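Long-range contacts in prephenate dehydrogenase (Corynebacterium glutamicum ATCC 13032, PDB 3KTD), which probably catalyses the NAD(P)+-dependent oxidative decarboxylation of prephenate to 4-hydroxyphenylpyruvate, a step toward tyrosine: residues G21-D26 with S137-F142; V121-M126 with V146-T150. All blocks are in the same frame, centred on the assembly; numbering follows the deposited sequence.

Contact 1 of 2, residues G21-D26 with S137-F142; sequences GSLLRD and SMDGLF
Ser22 OG accepts Met138 N at 3.1 Å in an almost straight bond, and it is bonded as well to Leu18 O within its own helix. One helical turn later, Asp26 OD1 receives Gly140 N at 2.8 Å, again nearly straight (171° at the hydrogen), on the syn lone pair of the carboxylate, the side that faces OD2. A water 2.6 Å from Asp26 OD2 accepts Leu141 N and is placed to donate to OD2 and to Met138 O, though more acceptors are in reach than it has protons. The carboxylate thus collects the turn at Gly140-Leu141 directly and through solvent, while OD2 also lies at the edge of the Phe142 ring, the two planes 76° apart. Arg25 reaches Ser137, the first residue of 137-142: its chain is extended from CG to NE, and NE donates to Ser137 OG at 2.8 Å, only 4° out of the guanidinium plane. NH1 of this guanidinium forms a salt bridge to Glu50. Asp139 OD2 stands 4.3 Å from Asp26 OD1, a proximity of like charges that Arg25 nearby may ease. Residues 137-142, part of the loop between strands 120-125 and 146-149, are thus laid along helix 18-29. A GxGxxG pattern (Gly15, Gly17, Gly20), consistent with a Rossmann-type nucleotide-binding domain, runs into the first turn of that helix, whose Leu23 and Leu24 pack on Ile13 of strand 11-14.

Contact 2 of 2, residues V121-M126 with V146-T150; sequences VGSHPM and VWVVT
Val146 meets Met126 at one end of an antiparallel strand pair: its carbonyl O accepts Met126 N at 2.9 Å, with the donor almost in line with C=O, and its CB packs against Met126 CG, the two side chains running side by side. Trp147 sits opposite Pro125 in a non-hydrogen-bonded pair. Pro125 CB lies over one face of the indole, 4.3 Å from the centroid of the six-membered ring and 19° off its normal, a CH-pi contact. CG anti to the backbone N (chi1 -169°) lets the indole lean toward the neighbouring strand, where NE1 meets Ser123 OG at 3.0 Å; at 143° this bond is weak. Val148 and His124 form the hydrogen-bonded pair, His124 N to Val148 O at 2.9 Å and Val148 N to His124 O at 2.8 Å. The His124 imidazole turns off toward His190. Val149, paired with Ser123, places CG1 3.6 Å from Val121 CG1. Thr150 closes the ladder by giving its backbone N to Gly122 O at 2.9 Å, with a weak second bond from OG1 to the same oxygen. Strand 146-149 thus runs against the parallel strands that end with 120-125, in a domain consistent with a Rossmann-type fold; Met126 and Val148 pack on Leu222, and Val146 on Ser221, of the second subunit. The chemistry implies a buried sheet core: backbone bonds fix the register, apolar groups make most of the packing, and Ser123 OG and His124 ND1 find their stronger partners outside, in Asp99 O and His190 NE2.

Overall arrangement
Contact 2 is the interior element, joining two neighbouring strands of the main sheet near the centre of the chain, whereas contact 1 is only partly buried and fixes part of a loop on helix 18-29. That loop lies between the strands of contact 2, so the segments alternate along the chain. The centres are 16 Å apart, yet the contacts touch: Phe142 CD1 comes 3.6 Å from Trp147 CZ3, and Leu23 CD1 lies equally close to Trp147 CH2. Contact 1 relies on side-chain acceptors, charge and a water; contact 2 on backbone ladder bonds and apolar packing. Contact 2 alone also reaches the second subunit.

Contact 1 of 2, residues G21-D26 with S137-F142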
# COMPACT_ATOMS: atom_id res chain seq x y z
N GLY A 21 25.61 4.78 -6.04
CA GLY A 21 26.43 4.72 -4.84
C GLY A 21 26.37 3.35 -4.19
O GLY A 21 27.41 2.76 -3.86
N SER A 22 25.14 2.86 -4.01
CA SER A 22 24.90 1.52 -3.48
C SER A 22 25.58 0.43 -4.30
O SER A 22 26.00 -0.59 -3.76
CB SER A 22 23.40 1.23 -3.46
OG SER A 22 22.75 2.00 -2.49
N LEU A 23 25.63 0.64 -5.61
CA LEU A 23 26.29 -0.29 -6.51
C LEU A 23 27.80 -0.24 -6.28
O LEU A 23 28.44 -1.27 -6.19
CB LEU A 23 25.94 0.04 -7.96
CG LEU A 23 26.52 -0.85 -9.06
CD1 LEU A 23 25.93 -2.25 -9.00
CD2 LEU A 23 26.29 -0.22 -10.42
N LEU A 24 28.35 0.97 -6.16
CA LEU A 24 29.78 1.14 -5.93
C LEU A 24 30.17 0.45 -4.63
O LEU A 24 31.19 -0.25 -4.57
CB LEU A 24 30.15 2.62 -5.85
CG LEU A 24 31.60 2.99 -5.51
CD1 LEU A 24 32.50 2.80 -6.70
CD2 LEU A 24 31.70 4.43 -5.04
N ARG A 25 29.36 0.66 -3.60
CA ARG A 25 29.65 0.09 -2.28
C ARG A 25 29.60 -1.44 -2.30
O ARG A 25 30.50 -2.08 -1.75
CB ARG A 25 28.67 0.61 -1.23
CG ARG A 25 28.86 2.06 -0.79
CD ARG A 25 27.76 2.42 0.22
NE ARG A 25 27.88 3.76 0.79
CZ ARG A 25 28.75 4.11 1.74
NH1 ARG A 25 29.61 3.23 2.24
NH2 ARG A 25 28.76 5.36 2.19
N ASP A 26 28.57 -2.01 -2.92
CA ASP A 26 28.42 -3.47 -2.97
C ASP A 26 29.52 -4.12 -3.82
O ASP A 26 30.01 -5.20 -3.48
CB ASP A 26 27.03 -3.88 -3.47
CG ASP A 26 25.94 -3.74 -2.42
OD1 ASP A 26 26.26 -3.72 -1.20
OD2 ASP A 26 24.74 -3.67 -2.80
N SER A 137 23.29 6.30 -0.36
CA SER A 137 23.85 4.99 -0.68
C SER A 137 23.98 4.08 0.53
O SER A 137 24.37 4.53 1.60
CB SER A 137 25.22 5.15 -1.34
OG SER A 137 26.17 5.66 -0.43
N MSE A 138 23.68 2.80 0.33
CA MSE A 138 23.75 1.81 1.41
C MSE A 138 24.34 0.48 0.94
O MSE A 138 24.70 0.33 -0.23
CB MSE A 138 22.36 1.60 1.99
CG MSE A 138 21.33 1.19 0.96
SE MSE A 138 19.53 1.31 1.64
CE MSE A 138 19.67 2.97 2.69
N ASP A 139 24.45 -0.46 1.87
CA ASP A 139 24.95 -1.81 1.57
C ASP A 139 23.80 -2.79 1.37
O ASP A 139 22.74 -2.65 1.98
CB ASP A 139 25.86 -2.30 2.70
CG ASP A 139 27.17 -1.53 2.78
OD1 ASP A 139 27.77 -1.48 3.87
OD2 ASP A 139 27.60 -0.98 1.76
N GLY A 140 24.01 -3.76 0.49
CA GLY A 140 23.04 -4.82 0.25
C GLY A 140 21.66 -4.40 -0.21
O GLY A 140 20.69 -5.09 0.06
N LEU A 141 21.57 -3.28 -0.93
CA LEU A 141 20.30 -2.80 -1.45
C LEU A 141 19.66 -3.79 -2.42
O LEU A 141 18.44 -3.97 -2.44
CB LEU A 141 20.48 -1.46 -2.17
CG LEU A 141 19.25 -0.88 -2.89
CD1 LEU A 141 18.16 -0.51 -1.90
CD2 LEU A 141 19.65 0.32 -3.73
N PHE A 142 20.51 -4.45 -3.21
CA PHE A 142 20.08 -5.31 -4.29
C PHE A 142 19.94 -6.79 -3.92
O PHE A 142 19.50 -7.59 -4.75
CB PHE A 142 21.06 -5.18 -5.46
CG PHE A 142 21.27 -3.76 -5.90
CD1 PHE A 142 20.28 -3.10 -6.64
CD2 PHE A 142 22.42 -3.08 -5.57
CE1 PHE A 142 20.46 -1.79 -7.04
CE2 PHE A 142 22.62 -1.78 -5.97
CZ PHE A 142 21.64 -1.13 -6.70
O HOH W 1 23.55 -1.59 -1.78

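Contact 2 of 2, residues V121-M126 with V146-T150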
# COMPACT_ATOMS: atom_id res chain seq x y z
N VAL A 121 23.44 -2.28 -23.08
CA VAL A 121 22.57 -3.27 -22.48
C VAL A 121 21.70 -2.59 -21.44
O VAL A 121 22.18 -2.14 -20.40
CB VAL A 121 23.33 -4.43 -21.87
CG1 VAL A 121 22.33 -5.46 -21.31
CG2 VAL A 121 24.28 -5.05 -22.91
N GLY A 122 20.40 -2.51 -21.72
CA GLY A 122 19.48 -1.90 -20.78
C GLY A 122 19.41 -2.68 -19.48
O GLY A 122 19.51 -3.91 -19.46
N SER A 123 19.27 -1.96 -18.38
CA SER A 123 18.99 -2.63 -17.14
C SER A 123 18.13 -1.77 -16.23
O SER A 123 18.08 -0.55 -16.37
CB SER A 123 20.27 -3.04 -16.45
OG SER A 123 20.67 -2.06 -15.51
N HIS A 124 17.45 -2.41 -15.31
CA HIS A 124 16.57 -1.73 -14.37
C HIS A 124 16.50 -2.50 -13.06
O HIS A 124 15.93 -3.58 -13.04
CB HIS A 124 15.17 -1.60 -14.97
CG HIS A 124 14.15 -1.03 -14.03
ND1 HIS A 124 12.81 -1.36 -14.09
CD2 HIS A 124 14.28 -0.17 -12.99
CE1 HIS A 124 12.16 -0.72 -13.14
NE2 HIS A 124 13.03 0.01 -12.45
N PRO A 125 17.11 -1.97 -11.98
CA PRO A 125 16.93 -2.57 -10.65
C PRO A 125 15.60 -2.16 -10.03
O PRO A 125 15.19 -1.00 -10.16
CB PRO A 125 18.08 -1.97 -9.84
CG PRO A 125 18.42 -0.71 -10.52
CD PRO A 125 18.18 -0.96 -11.98
N MSE A 126 14.92 -3.09 -9.36
CA MSE A 126 13.67 -2.75 -8.68
C MSE A 126 14.00 -2.14 -7.31
O MSE A 126 13.35 -2.45 -6.31
CB MSE A 126 12.77 -3.97 -8.50
CG MSE A 126 12.43 -4.73 -9.77
SE MSE A 126 11.80 -3.66 -11.26
CE MSE A 126 10.34 -2.68 -10.37
N VAL A 146 15.02 -7.79 -7.66
CA VAL A 146 15.03 -8.09 -9.08
C VAL A 146 15.83 -7.02 -9.82
O VAL A 146 15.72 -5.84 -9.51
CB VAL A 146 13.61 -8.11 -9.69
CG1 VAL A 146 13.71 -8.35 -11.22
CG2 VAL A 146 12.73 -9.15 -9.02
N TRP A 147 16.64 -7.45 -10.78
CA TRP A 147 17.40 -6.54 -11.63
C TRP A 147 17.11 -6.99 -13.06
O TRP A 147 17.60 -8.03 -13.49
CB TRP A 147 18.90 -6.64 -11.31
CG TRP A 147 19.78 -5.58 -11.93
CD1 TRP A 147 19.85 -5.25 -13.25
CD2 TRP A 147 20.77 -4.77 -11.26
NE1 TRP A 147 20.79 -4.26 -13.43
CE2 TRP A 147 21.37 -3.96 -12.24
CE3 TRP A 147 21.18 -4.65 -9.93
CZ2 TRP A 147 22.36 -3.02 -11.93
CZ3 TRP A 147 22.19 -3.72 -9.63
CH2 TRP A 147 22.75 -2.92 -10.62
N VAL A 148 16.29 -6.23 -13.77
CA VAL A 148 16.01 -6.55 -15.16
C VAL A 148 17.23 -6.23 -16.04
O VAL A 148 17.86 -5.19 -15.88
CB VAL A 148 14.78 -5.79 -15.70
CG1 VAL A 148 14.58 -6.08 -17.20
CG2 VAL A 148 13.54 -6.15 -14.89
N VAL A 149 17.56 -7.15 -16.94
CA VAL A 149 18.59 -6.93 -17.95
C VAL A 149 17.97 -7.21 -19.31
O VAL A 149 17.41 -8.28 -19.53
CB VAL A 149 19.81 -7.83 -17.74
CG1 VAL A 149 20.76 -7.71 -18.93
CG2 VAL A 149 20.51 -7.45 -16.46
N THR A 150 18.07 -6.25 -20.22
CA THR A 150 17.46 -6.38 -21.54
C THR A 150 18.31 -7.18 -22.52
O THR A 150 19.48 -7.48 -22.26
CB THR A 150 17.16 -5.01 -22.14
OG1 THR A 150 18.38 -4.27 -22.25
CG2 THR A 150 16.16 -4.26 -21.25